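Local coordinates for protein putative aspartyl-tRNA synthetase (Leishmania major, PDB 6OD8) that probably catalyses the ATP-dependent attachment of L-aspartate to tRNA(Asp), releasing AMP and diphosphate, as a class II aminoacyl-tRNA synthetase, at residues A[229-234]-A[289-294]; A[246-251]-A[269-274]; A[278-283]-A[521-526]; A[308-313]-A[549-554]. All blocks are in the same frame, centred on the assembly; numbering follows the deposited sequence.

Contact 1 (A[229-234]-A[289-294]); sequences QYFRQF and RVFEVG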
loop_
_atom_site.group_PDB
_atom_site.type_symbol
_atom_site.label_atom_id
_atom_site.label_comp_id
_atom_site.label_asym_id
_atom_site.label_seq_id
_atom_site.Cartn_x
_atom_site.Cartn_y
_atom_site.Cartn_z
ATOM N N GLN A 229 -5.249 -3.694 -4.970
ATOM C CA GLN A 229 -4.411 -4.306 -5.998
ATOM C C GLN A 229 -4.588 -3.643 -7.364
ATOM O O GLN A 229 -3.601 -3.321 -8.046
ATOM C CB GLN A 229 -4.752 -5.784 -6.086
ATOM C CG GLN A 229 -4.019 -6.499 -7.177
ATOM C CD GLN A 229 -4.415 -7.967 -7.241
ATOM O OE1 GLN A 229 -4.984 -8.510 -6.288
ATOM N NE2 GLN A 229 -4.129 -8.607 -8.367
ATOM N N TYR A 230 -5.844 -3.472 -7.806
ATOM C CA TYR A 230 -6.073 -2.923 -9.143
ATOM C C TYR A 230 -5.812 -1.424 -9.186
ATOM O O TYR A 230 -5.328 -0.909 -10.202
ATOM C CB TYR A 230 -7.498 -3.253 -9.604
ATOM C CG TYR A 230 -7.744 -4.746 -9.655
ATOM C CD1 TYR A 230 -6.757 -5.610 -10.138
ATOM C CD2 TYR A 230 -8.961 -5.299 -9.226
ATOM C CE1 TYR A 230 -6.965 -6.981 -10.187
ATOM C CE2 TYR A 230 -9.180 -6.672 -9.294
ATOM C CZ TYR A 230 -8.176 -7.498 -9.768
ATOM O OH TYR A 230 -8.367 -8.853 -9.831
ATOM N N PHE A 231 -6.095 -0.710 -8.099
ATOM C CA PHE A 231 -5.670 0.696 -7.999
ATOM C C PHE A 231 -4.173 0.840 -8.268
ATOM O O PHE A 231 -3.747 1.620 -9.135
ATOM C CB PHE A 231 -6.024 1.238 -6.602
ATOM C CG PHE A 231 -5.502 2.638 -6.315
ATOM C CD1 PHE A 231 -6.232 3.755 -6.714
ATOM C CD2 PHE A 231 -4.306 2.835 -5.608
ATOM C CE1 PHE A 231 -5.771 5.062 -6.438
ATOM C CE2 PHE A 231 -3.827 4.121 -5.334
ATOM C CZ PHE A 231 -4.585 5.262 -5.761
ATOM N N ARG A 232 -3.347 0.093 -7.526
ATOM C CA ARG A 232 -1.899 0.221 -7.690
ATOM C C ARG A 232 -1.440 -0.272 -9.058
ATOM O O ARG A 232 -0.565 0.337 -9.691
ATOM C CB ARG A 232 -1.169 -0.548 -6.594
ATOM C CG ARG A 232 -1.302 0.019 -5.192
ATOM C CD ARG A 232 -0.336 -0.721 -4.267
ATOM N NE ARG A 232 -0.510 -2.169 -4.397
ATOM C CZ ARG A 232 -1.418 -2.881 -3.734
ATOM N NH1 ARG A 232 -2.223 -2.285 -2.859
ATOM N NH2 ARG A 232 -1.502 -4.198 -3.922
ATOM N N GLN A 233 -2.007 -1.373 -9.545
ATOM C CA GLN A 233 -1.487 -1.905 -10.806
ATOM C C GLN A 233 -1.764 -0.970 -11.969
ATOM O O GLN A 233 -0.913 -0.803 -12.847
ATOM C CB GLN A 233 -2.059 -3.289 -11.109
ATOM C CG GLN A 233 -1.282 -3.970 -12.226
ATOM C CD GLN A 233 0.230 -4.016 -11.958
ATOM O OE1 GLN A 233 0.677 -4.536 -10.928
ATOM N NE2 GLN A 233 1.021 -3.466 -12.885
ATOM N N PHE A 234 -2.959 -0.381 -12.022
ATOM C CA PHE A 234 -3.230 0.605 -13.067
ATOM C C PHE A 234 -2.179 1.704 -13.063
ATOM O O PHE A 234 -1.656 2.091 -14.114
ATOM C CB PHE A 234 -4.616 1.224 -12.891
ATOM C CG PHE A 234 -4.910 2.317 -13.904
ATOM C CD1 PHE A 234 -5.392 1.988 -15.171
ATOM C CD2 PHE A 234 -4.670 3.655 -13.609
ATOM C CE1 PHE A 234 -5.650 2.986 -16.133
ATOM C CE2 PHE A 234 -4.918 4.656 -14.560
ATOM C CZ PHE A 234 -5.413 4.327 -15.817
ATOM N N ARG A 289 4.690 11.803 -11.255
ATOM C CA ARG A 289 3.391 11.172 -11.008
ATOM C C ARG A 289 3.511 10.308 -9.762
ATOM O O ARG A 289 4.418 9.466 -9.745
ATOM C CB ARG A 289 2.986 10.260 -12.179
ATOM C CG ARG A 289 2.775 10.910 -13.545
ATOM C CD ARG A 289 2.714 9.847 -14.655
ATOM N NE ARG A 289 4.051 9.451 -15.100
ATOM C CZ ARG A 289 4.800 10.193 -15.915
ATOM N NH1 ARG A 289 4.339 11.345 -16.379
ATOM N NH2 ARG A 289 5.995 9.787 -16.272
ATOM N N VAL A 290 2.608 10.450 -8.781
ATOM C CA VAL A 290 2.719 9.687 -7.540
ATOM C C VAL A 290 1.363 9.133 -7.124
ATOM O O VAL A 290 0.314 9.678 -7.442
ATOM C CB VAL A 290 3.295 10.525 -6.367
ATOM C CG1 VAL A 290 4.730 10.947 -6.649
ATOM C CG2 VAL A 290 2.419 11.785 -6.094
ATOM N N PHE A 291 1.408 8.067 -6.335
ATOM C CA PHE A 291 0.231 7.618 -5.621
ATOM C C PHE A 291 0.640 7.198 -4.221
ATOM O O PHE A 291 1.807 6.902 -3.948
ATOM C CB PHE A 291 -0.488 6.474 -6.346
ATOM C CG PHE A 291 0.268 5.147 -6.317
ATOM C CD1 PHE A 291 0.181 4.295 -5.208
ATOM C CD2 PHE A 291 1.046 4.761 -7.401
ATOM C CE1 PHE A 291 0.869 3.051 -5.181
ATOM C CE2 PHE A 291 1.747 3.523 -7.377
ATOM C CZ PHE A 291 1.647 2.687 -6.270
ATOM N N GLU A 292 -0.345 7.175 -3.330
ATOM C CA GLU A 292 -0.117 6.715 -1.974
ATOM C C GLU A 292 -1.330 5.933 -1.499
ATOM O O GLU A 292 -2.470 6.289 -1.796
ATOM C CB GLU A 292 0.178 7.895 -1.019
ATOM C CG GLU A 292 0.400 7.453 0.436
ATOM C CD GLU A 292 1.219 8.439 1.267
ATOM O OE1 GLU A 292 1.428 9.606 0.859
ATOM O OE2 GLU A 292 1.631 8.045 2.363
ATOM N N VAL A 293 -1.084 4.875 -0.738
ATOM C CA VAL A 293 -2.148 4.099 -0.110
ATOM C C VAL A 293 -1.822 4.070 1.372
ATOM O O VAL A 293 -0.778 3.543 1.757
ATOM C CB VAL A 293 -2.241 2.668 -0.670
ATOM C CG1 VAL A 293 -3.360 1.872 0.056
ATOM C CG2 VAL A 293 -2.466 2.679 -2.166
ATOM N N GLY A 294 -2.661 4.686 2.198
ATOM C CA GLY A 294 -2.353 4.711 3.604
ATOM C C GLY A 294 -3.467 5.291 4.440
ATOM O O GLY A 294 -4.486 5.762 3.920
#
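R232 and F231, consecutive residues on helix 229-234, pack against F291 and V293, which reach toward them from strand 289-294. No hydrogen bond crosses here: the contact is carried by hydrocarbon. From CB, the arginine chain first meets the strand at CG, which lies 3.7 Å from F291 CE1 and 4.1 Å from F291 CZ. R232 CD is still at the ring, 4.1 Å from F291 CE1. The chain then bends at chi3, and NE starts a guanidinium group whose plane stands 41° from that of the F291 ring. R232 is modelled in two conformers; in one of them NH1 makes a salt bridge with E242 of the second subunit, and R232 of that subunit comes close as well. The arginine thus gives its methylenes to the core of its own chain and its charge to the dimer interface.

F231 runs alongside F291 and V293 in the opposite direction. Its CG is anti to the backbone N (chi1 174°), and F231 CE2 arrives 3.7 Å from V293 CG2 and 4.0 Å from F291 CD1. L314 and V316 of strand 310-319 also touch this ring. Helix and strand run nearly antiparallel, 164° between their directions, with axes 9.9 Å apart. The arrangement is that of class II synthetases, where the long interface helix of motif 1 packs on the first strand of motif 2.

Contact 2 (A[246-251]-A[269-274]); sequences PKIINA and AYLAQS. With EDO (1,2-ethanediol), chain G.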
loop_
_atom_site.group_PDB
_atom_site.type_symbol
_atom_site.label_atom_id
_atom_site.label_comp_id
_atom_site.label_asym_id
_atom_site.label_seq_id
_atom_site.Cartn_x
_atom_site.Cartn_y
_atom_site.Cartn_z
ATOM N N PRO A 246 4.413 11.331 5.841
ATOM C CA PRO A 246 4.186 11.109 7.275
ATOM C C PRO A 246 2.750 11.372 7.681
ATOM O O PRO A 246 2.072 12.268 7.168
ATOM C CB PRO A 246 5.141 12.107 7.950
ATOM C CG PRO A 246 5.320 13.208 6.917
ATOM C CD PRO A 246 5.318 12.468 5.591
ATOM N N LYS A 247 2.300 10.590 8.643
ATOM C CA LYS A 247 0.996 10.817 9.234
ATOM C C LYS A 247 1.074 11.697 10.467
ATOM O O LYS A 247 0.066 12.323 10.825
ATOM C CB LYS A 247 0.328 9.469 9.568
ATOM C CG LYS A 247 0.427 8.444 8.426
ATOM C CD LYS A 247 -0.066 9.020 7.087
ATOM C CE LYS A 247 0.348 8.174 5.859
ATOM N NZ LYS A 247 0.070 8.964 4.569
ATOM N N ILE A 248 2.253 11.822 11.075
ATOM C CA ILE A 248 2.470 12.791 12.153
ATOM C C ILE A 248 2.887 14.126 11.541
ATOM O O ILE A 248 3.819 14.184 10.737
ATOM C CB ILE A 248 3.524 12.280 13.149
ATOM C CG1 ILE A 248 2.982 11.028 13.851
ATOM C CG2 ILE A 248 3.867 13.376 14.165
ATOM C CD1 ILE A 248 3.942 10.401 14.849
ATOM N N ILE A 249 2.192 15.199 11.909
ATOM C CA ILE A 249 2.518 16.537 11.417
ATOM C C ILE A 249 2.632 17.509 12.585
ATOM O O ILE A 249 2.197 17.233 13.702
ATOM C CB ILE A 249 1.489 17.023 10.373
ATOM C CG1 ILE A 249 0.070 17.080 10.960
ATOM C CG2 ILE A 249 1.539 16.109 9.153
ATOM C CD1 ILE A 249 -1.000 17.596 9.934
ATOM N N ASN A 250 3.288 18.644 12.341
ATOM C CA ASN A 250 3.614 19.488 13.477
ATOM C C ASN A 250 2.482 20.435 13.848
ATOM O O ASN A 250 2.542 21.049 14.915
ATOM C CB ASN A 250 4.885 20.302 13.222
ATOM C CG ASN A 250 4.666 21.412 12.245
ATOM O OD1 ASN A 250 3.788 21.328 11.385
ATOM N ND2 ASN A 250 5.459 22.466 12.362
ATOM N N ALA A 251 1.467 20.571 12.993
ATOM C CA ALA A 251 0.427 21.566 13.218
ATOM C C ALA A 251 -0.796 21.187 12.398
ATOM O O ALA A 251 -0.636 20.688 11.275
ATOM C CB ALA A 251 0.916 22.965 12.835
ATOM N N ALA A 269 2.063 17.007 18.659
ATOM C CA ALA A 269 1.958 16.874 17.225
ATOM C C ALA A 269 0.523 16.470 16.901
ATOM O O ALA A 269 -0.333 16.390 17.788
ATOM C CB ALA A 269 2.978 15.869 16.671
ATOM N N TYR A 270 0.265 16.232 15.626
ATOM C CA TYR A 270 -1.089 16.039 15.123
ATOM C C TYR A 270 -1.071 14.956 14.061
ATOM O O TYR A 270 -0.023 14.631 13.506
ATOM C CB TYR A 270 -1.654 17.368 14.558
ATOM C CG TYR A 270 -1.648 18.416 15.612
ATOM C CD1 TYR A 270 -2.752 18.602 16.431
ATOM C CD2 TYR A 270 -0.529 19.220 15.815
ATOM C CE1 TYR A 270 -2.725 19.556 17.451
ATOM C CE2 TYR A 270 -0.489 20.160 16.816
ATOM C CZ TYR A 270 -1.589 20.330 17.630
ATOM O OH TYR A 270 -1.549 21.275 18.628
ATOM N N LEU A 271 -2.240 14.375 13.797
ATOM C CA LEU A 271 -2.370 13.389 12.738
ATOM C C LEU A 271 -2.906 14.050 11.476
ATOM O O LEU A 271 -3.858 14.844 11.524
ATOM C CB LEU A 271 -3.287 12.232 13.151
ATOM C CG LEU A 271 -2.791 11.300 14.246
ATOM C CD1 LEU A 271 -3.871 10.233 14.547
ATOM C CD2 LEU A 271 -1.488 10.632 13.814
ATOM N N ALA A 272 -2.283 13.711 10.353
ATOM C CA ALA A 272 -2.647 14.277 9.067
ATOM C C ALA A 272 -3.987 13.725 8.600
ATOM O O ALA A 272 -4.256 12.523 8.684
ATOM C CB ALA A 272 -1.564 13.965 8.030
ATOM N N GLN A 273 -4.832 14.615 8.097
ATOM C CA GLN A 273 -6.128 14.175 7.610
ATOM C C GLN A 273 -5.983 13.449 6.295
ATOM O O GLN A 273 -6.809 12.590 5.963
ATOM C CB GLN A 273 -7.076 15.385 7.447
ATOM N N SER A 274 -4.942 13.777 5.541
ATOM C CA SER A 274 -4.708 13.182 4.238
ATOM C C SER A 274 -3.301 13.567 3.817
ATOM O O SER A 274 -2.722 14.490 4.398
ATOM C CB SER A 274 -5.737 13.672 3.206
ATOM O OG SER A 274 -5.277 14.861 2.625
HETATM C C1 EDO G . -0.938 17.791 6.041
HETATM O O1 EDO G . -2.331 17.558 6.320
HETATM C C2 EDO G . -0.410 16.690 5.113
HETATM O O2 EDO G . -1.157 16.621 3.875
#
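I249 and Y270 form an antiparallel hydrogen-bonded pair. I249 N donates to Y270 O over 2.8 Å in a nearly straight bond (170°), and Y270 N returns a more bent one (145°) to I249 O. Two residues along, beyond the non-hydrogen-bonded pair I248 and L271, A272 N binds K247 O at 2.8 Å. Packing is close beside I248, whose CG2 meets A269 CB at 3.6 Å. I249 CG2 lies 3.9 Å from A272 CB, on the other side of the strand pair.

I249, Y270, N250 and A251 form the partly exposed side, where the Y270 ring still packs on 250-251: its edge meets N250 O, with CD2 3.7 Å away, while A251 CA approaches obliquely. Near I249 CD1 sits an ethanediol, probably from the crystallisation liquor, whose O2 donates to S274 O.

I248 does not use its N and O on this partner strand: E310 of the second subunit binds the amides of K247 and I248, and R551 of that subunit binds I248 O. The backbone at 247-249 is therefore satisfied along both edges, by a strand on one and by charged side chains across the dimer interface on the other.

Contact 3 (A[278-283]-A[521-526]); sequences YKQMVL and WPHGGF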
loop_
_atom_site.group_PDB
_atom_site.type_symbol
_atom_site.label_atom_id
_atom_site.label_comp_id
_atom_site.label_asym_id
_atom_site.label_seq_id
_atom_site.Cartn_x
_atom_site.Cartn_y
_atom_site.Cartn_z
ATOM N N TYR A 278 1.732 16.821 1.147
ATOM C CA TYR A 278 2.971 16.130 0.783
ATOM C C TYR A 278 2.947 15.639 -0.660
ATOM O O TYR A 278 3.970 15.701 -1.351
ATOM C CB TYR A 278 3.225 14.960 1.739
ATOM C CG TYR A 278 3.510 15.450 3.128
ATOM C CD1 TYR A 278 4.686 16.128 3.404
ATOM C CD2 TYR A 278 2.601 15.252 4.167
ATOM C CE1 TYR A 278 4.949 16.621 4.670
ATOM C CE2 TYR A 278 2.873 15.739 5.446
ATOM C CZ TYR A 278 4.030 16.417 5.680
ATOM O OH TYR A 278 4.283 16.896 6.946
ATOM N N LYS A 279 1.811 15.106 -1.128
ATOM C CA LYS A 279 1.821 14.609 -2.499
ATOM C C LYS A 279 2.029 15.740 -3.503
ATOM O O LYS A 279 2.684 15.535 -4.529
ATOM C CB LYS A 279 0.562 13.792 -2.815
ATOM C CG LYS A 279 -0.789 14.567 -2.859
ATOM C CD LYS A 279 -1.918 13.581 -3.199
ATOM C CE LYS A 279 -3.268 14.280 -3.070
ATOM N NZ LYS A 279 -4.348 13.530 -3.778
ATOM N N GLN A 280 1.569 16.962 -3.201
ATOM C CA GLN A 280 1.945 18.080 -4.060
ATOM C C GLN A 280 3.427 18.428 -3.928
ATOM O O GLN A 280 4.088 18.757 -4.923
ATOM C CB GLN A 280 1.110 19.317 -3.717
ATOM C CG GLN A 280 -0.372 19.150 -3.892
ATOM C CD GLN A 280 -1.083 20.472 -3.590
ATOM O OE1 GLN A 280 -1.796 20.608 -2.596
ATOM N NE2 GLN A 280 -0.821 21.468 -4.417
ATOM N N MET A 281 3.946 18.465 -2.700
ATOM C CA MET A 281 5.337 18.855 -2.514
ATOM C C MET A 281 6.286 17.893 -3.217
ATOM O O MET A 281 7.327 18.315 -3.720
ATOM C CB MET A 281 5.661 18.918 -1.020
ATOM C CG MET A 281 4.795 19.978 -0.295
ATOM S SD MET A 281 4.810 19.824 1.524
ATOM C CE MET A 281 6.523 20.255 1.718
ATOM N N VAL A 282 5.942 16.608 -3.292
ATOM C CA VAL A 282 6.860 15.660 -3.920
ATOM C C VAL A 282 6.969 15.923 -5.417
ATOM O O VAL A 282 8.032 15.742 -6.010
ATOM C CB VAL A 282 6.429 14.214 -3.617
ATOM C CG1 VAL A 282 7.364 13.218 -4.323
ATOM C CG2 VAL A 282 6.484 13.972 -2.109
ATOM N N LEU A 283 5.886 16.386 -6.050
ATOM C CA LEU A 283 5.985 16.741 -7.463
ATOM C C LEU A 283 6.958 17.896 -7.683
ATOM O O LEU A 283 7.592 17.996 -8.742
ATOM C CB LEU A 283 4.609 17.103 -8.000
ATOM C CG LEU A 283 3.488 16.071 -7.986
ATOM C CD1 LEU A 283 2.443 16.483 -9.000
ATOM C CD2 LEU A 283 3.950 14.647 -8.226
ATOM N N TRP A 521 5.822 22.793 -10.985
ATOM C CA TRP A 521 5.082 22.195 -12.103
ATOM C C TRP A 521 3.576 22.411 -11.931
ATOM O O TRP A 521 3.048 22.202 -10.839
ATOM C CB TRP A 521 5.349 20.682 -12.175
ATOM C CG TRP A 521 6.772 20.285 -12.354
ATOM C CD1 TRP A 521 7.665 19.992 -11.378
ATOM C CD2 TRP A 521 7.453 20.075 -13.604
ATOM N NE1 TRP A 521 8.892 19.631 -11.932
ATOM C CE2 TRP A 521 8.776 19.653 -13.298
ATOM C CE3 TRP A 521 7.067 20.159 -14.950
ATOM C CZ2 TRP A 521 9.728 19.368 -14.293
ATOM C CZ3 TRP A 521 8.022 19.856 -15.940
ATOM C CH2 TRP A 521 9.327 19.483 -15.601
ATOM N N PRO A 522 2.852 22.778 -12.999
ATOM C CA PRO A 522 1.384 22.665 -12.956
ATOM C C PRO A 522 0.996 21.223 -12.642
ATOM O O PRO A 522 1.609 20.280 -13.143
ATOM C CB PRO A 522 0.934 23.092 -14.363
ATOM C CG PRO A 522 2.123 23.907 -14.951
ATOM C CD PRO A 522 3.363 23.229 -14.315
ATOM N N HIS A 523 0.001 21.051 -11.772
ATOM C CA HIS A 523 -0.310 19.706 -11.311
ATOM C C HIS A 523 -1.727 19.653 -10.758
ATOM O O HIS A 523 -2.385 20.682 -10.581
ATOM C CB HIS A 523 0.706 19.242 -10.256
ATOM C CG HIS A 523 0.724 20.090 -9.019
ATOM N ND1 HIS A 523 1.321 21.333 -8.976
ATOM C CD2 HIS A 523 0.234 19.863 -7.777
ATOM C CE1 HIS A 523 1.198 21.835 -7.758
ATOM N NE2 HIS A 523 0.539 20.967 -7.013
ATOM N N GLY A 524 -2.200 18.423 -10.521
ATOM C CA GLY A 524 -3.524 18.170 -9.976
ATOM C C GLY A 524 -3.612 16.745 -9.482
ATOM O O GLY A 524 -2.674 15.966 -9.631
ATOM N N GLY A 525 -4.733 16.395 -8.866
ATOM C CA GLY A 525 -4.795 15.063 -8.281
ATOM C C GLY A 525 -6.171 14.797 -7.721
ATOM O O GLY A 525 -7.091 15.593 -7.904
ATOM N N PHE A 526 -6.298 13.672 -7.015
ATOM C CA PHE A 526 -7.579 13.272 -6.441
ATOM C C PHE A 526 -7.325 12.250 -5.339
ATOM O O PHE A 526 -6.244 11.662 -5.260
ATOM C CB PHE A 526 -8.510 12.691 -7.512
ATOM C CG PHE A 526 -7.904 11.551 -8.304
ATOM C CD1 PHE A 526 -8.074 10.235 -7.885
ATOM C CD2 PHE A 526 -7.209 11.800 -9.495
ATOM C CE1 PHE A 526 -7.533 9.182 -8.623
ATOM C CE2 PHE A 526 -6.685 10.757 -10.257
ATOM C CZ PHE A 526 -6.827 9.451 -9.812
#
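K279 NZ reaches strand 523-526 at F526 O, 3.0 Å away, though the angle is too poor for a hydrogen bond. The ammonium is held instead by a salt bridge to D315 and a hydrogen bond to V316 O, both on the adjoining strand. An extended chain beyond CG carries it there.

The sound bond across the contact joins Q280 to H523: Q280 NE2 donates to H523 NE2 at 3.0 Å, almost straight (167°). Each nitrogen lies near the plane of the other's flat group, although the amide and ring planes are turned 45° apart. At the other ring nitrogen, H523 ND1 donates 2.7 Å to W521 O, so two bonds fix the rotation of the imidazole. Q280 OE1 is in turn held by Y512 and Q276, which positions the amide. L283 CD1 packs on H523 CB at 3.5 Å, and L283 O lies 3.3 Å from W521 CD1.

The helix runs over the strand at 147°, their axes 9.6 Å apart. Strand 523-529 lies between strands 310-319 and 480-487 in the large mixed sheet; helix 276-283 covers one face of it, while F526, directed away from that helix, packs on helix 325-342.

Contact 4 (A[308-313]-A[549-554]); sequences LTEFVG and FPRDPQ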
loop_
_atom_site.group_PDB
_atom_site.type_symbol
_atom_site.label_atom_id
_atom_site.label_comp_id
_atom_site.label_asym_id
_atom_site.label_seq_id
_atom_site.Cartn_x
_atom_site.Cartn_y
_atom_site.Cartn_z
ATOM N N LEU A 308 -16.143 7.185 9.191
ATOM C CA LEU A 308 -15.139 6.563 10.039
ATOM C C LEU A 308 -14.169 7.638 10.497
ATOM O O LEU A 308 -13.934 8.622 9.784
ATOM C CB LEU A 308 -14.367 5.480 9.274
ATOM C CG LEU A 308 -15.151 4.283 8.723
ATOM C CD1 LEU A 308 -14.257 3.452 7.806
ATOM C CD2 LEU A 308 -15.693 3.429 9.880
ATOM N N THR A 309 -13.613 7.467 11.697
ATOM C CA THR A 309 -12.618 8.430 12.152
ATOM C C THR A 309 -11.225 8.092 11.638
ATOM O O THR A 309 -10.363 8.974 11.560
ATOM C CB THR A 309 -12.609 8.509 13.674
ATOM O OG1 THR A 309 -12.431 7.200 14.211
ATOM C CG2 THR A 309 -13.933 9.070 14.177
ATOM N N GLU A 310 -10.983 6.830 11.321
ATOM C CA GLU A 310 -9.762 6.423 10.664
ATOM C C GLU A 310 -10.173 5.586 9.478
ATOM O O GLU A 310 -10.999 4.675 9.625
ATOM C CB GLU A 310 -8.852 5.603 11.613
ATOM C CG GLU A 310 -7.688 4.985 10.846
ATOM C CD GLU A 310 -6.641 4.295 11.736
ATOM O OE1 GLU A 310 -6.803 4.260 12.978
ATOM O OE2 GLU A 310 -5.645 3.796 11.176
ATOM N N PHE A 311 -9.608 5.872 8.312
ATOM C CA PHE A 311 -9.838 4.964 7.190
ATOM C C PHE A 311 -8.601 4.972 6.298
ATOM O O PHE A 311 -7.495 5.304 6.744
ATOM C CB PHE A 311 -11.166 5.300 6.478
ATOM C CG PHE A 311 -11.271 6.712 5.980
ATOM C CD1 PHE A 311 -11.168 6.985 4.617
ATOM C CD2 PHE A 311 -11.519 7.760 6.861
ATOM C CE1 PHE A 311 -11.304 8.293 4.133
ATOM C CE2 PHE A 311 -11.645 9.072 6.392
ATOM C CZ PHE A 311 -11.539 9.334 5.025
ATOM N N VAL A 312 -8.767 4.540 5.059
ATOM C CA VAL A 312 -7.648 4.335 4.148
ATOM C C VAL A 312 -7.892 5.170 2.906
ATOM O O VAL A 312 -8.958 5.063 2.277
ATOM C CB VAL A 312 -7.463 2.856 3.755
ATOM C CG1 VAL A 312 -6.354 2.749 2.690
ATOM C CG2 VAL A 312 -7.172 1.977 5.000
ATOM N N GLY A 313 -6.911 6.002 2.563
ATOM C CA GLY A 313 -6.985 6.842 1.382
ATOM C C GLY A 313 -6.147 6.284 0.245
ATOM O O GLY A 313 -5.017 5.836 0.447
ATOM N N PHE A 549 -11.323 -3.398 11.308
ATOM C CA PHE A 549 -11.510 -3.132 12.736
ATOM C C PHE A 549 -11.868 -1.658 12.835
ATOM O O PHE A 549 -10.977 -0.808 12.970
ATOM C CB PHE A 549 -10.245 -3.455 13.537
ATOM C CG PHE A 549 -9.837 -4.898 13.447
ATOM C CD1 PHE A 549 -10.480 -5.858 14.234
ATOM C CD2 PHE A 549 -8.840 -5.298 12.553
ATOM C CE1 PHE A 549 -10.112 -7.216 14.150
ATOM C CE2 PHE A 549 -8.458 -6.651 12.457
ATOM C CZ PHE A 549 -9.093 -7.605 13.249
ATOM N N PRO A 550 -13.156 -1.313 12.733
ATOM C CA PRO A 550 -13.522 0.087 12.469
ATOM C C PRO A 550 -13.182 1.019 13.631
ATOM O O PRO A 550 -13.105 0.635 14.799
ATOM C CB PRO A 550 -15.043 0.023 12.238
ATOM C CG PRO A 550 -15.318 -1.388 11.786
ATOM C CD PRO A 550 -14.318 -2.218 12.609
ATOM N N ARG A 551 -13.008 2.289 13.284
ATOM C CA ARG A 551 -12.784 3.356 14.244
ATOM C C ARG A 551 -13.870 4.402 14.031
ATOM O O ARG A 551 -14.061 4.864 12.906
ATOM C CB ARG A 551 -11.406 4.002 14.048
ATOM C CG ARG A 551 -10.212 3.083 14.389
ATOM C CD ARG A 551 -10.190 2.894 15.915
ATOM N NE ARG A 551 -9.176 1.938 16.365
ATOM C CZ ARG A 551 -9.402 0.644 16.578
ATOM N NH1 ARG A 551 -10.610 0.119 16.368
ATOM N NH2 ARG A 551 -8.406 -0.128 16.983
ATOM N N ASP A 552 -14.568 4.761 15.090
ATOM C CA ASP A 552 -15.472 5.905 14.998
ATOM C C ASP A 552 -15.380 6.591 16.358
ATOM O O ASP A 552 -14.637 6.102 17.226
ATOM C CB ASP A 552 -16.882 5.457 14.563
ATOM C CG ASP A 552 -17.606 4.623 15.599
ATOM O OD1 ASP A 552 -17.402 4.823 16.804
ATOM O OD2 ASP A 552 -18.407 3.746 15.199
ATOM N N PRO A 553 -16.060 7.724 16.593
ATOM C CA PRO A 553 -15.849 8.424 17.870
ATOM C C PRO A 553 -16.088 7.560 19.101
ATOM O O PRO A 553 -15.487 7.816 20.158
ATOM C CB PRO A 553 -16.854 9.593 17.795
ATOM C CG PRO A 553 -17.015 9.841 16.354
ATOM C CD PRO A 553 -16.993 8.467 15.726
ATOM N N GLN A 554 -16.947 6.545 19.012
ATOM C CA GLN A 554 -17.257 5.725 20.173
ATOM C C GLN A 554 -16.524 4.381 20.167
ATOM O O GLN A 554 -16.681 3.603 21.109
ATOM C CB GLN A 554 -18.773 5.496 20.264
HETATM O O HOH W 1 -12.085 2.359 10.567
#
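T309 and R551 are joined by a backbone hydrogen bond, T309 N to R551 O, 2.9 Å long. The amide comes in from above the carbonyl plane, 42° out of it, and so misses the lone pairs. A bound water supplies a second polar bridge, donating to E310 O at 2.7 Å and accepting from R551 N at 2.9 Å.

Two apolar contacts accompany these bonds. T309 CG2 presses on P553 CD at 3.5 Å, tighter than usual for two carbons, and L308 CD2 rests more loosely on P550 CB, 4.2 Å away.

Among the charged residues, E310 and R551 lie side by side and point the same way, touching through their CB atoms at 3.9 Å. Their charged groups do not meet: E310 OE1 stays 4.7 Å from R551 NE, and the carboxylate and guanidinium planes stand 82° apart. R551 bends at chi2 (-70°), and its NH1 binds P550 O at 3.0 Å and forms a salt bridge with the C-terminal carboxylate of P558. The polar ends of E310 and R551 serve the 247-248 backbone of the second subunit, and T309 OG1 bonds Y264 of that subunit.

D552 OD1 accepts from Q554 N, closing an Asx turn. The whole joins the start of the second motif 2 strand of a class II synthetase to its C-terminal tail, at the dimer interface.

All four contacts lie in the class II catalytic domain and touch the second subunit. Contacts 1, 3 and 4 share its large sheet, which in class II synthetases carries the active site: G294 O of contact 1 meets G313 N of contact 4 at 2.8 Å, a probable hydrogen bond, and V290 CG2 packs on L283 CD2 of contact 3 at 3.9 Å. Contact 2 joins contact 1 through the salt bridge of K247 NZ with E292 OE2, 2.9 Å, and contact 3 where I249 packs on Y278. Within one chain contacts 2 and 4 stay about 6 Å apart at their nearest atoms, bonding instead across the dimer. Ethanediol at contact 2 probably came from crystallisation.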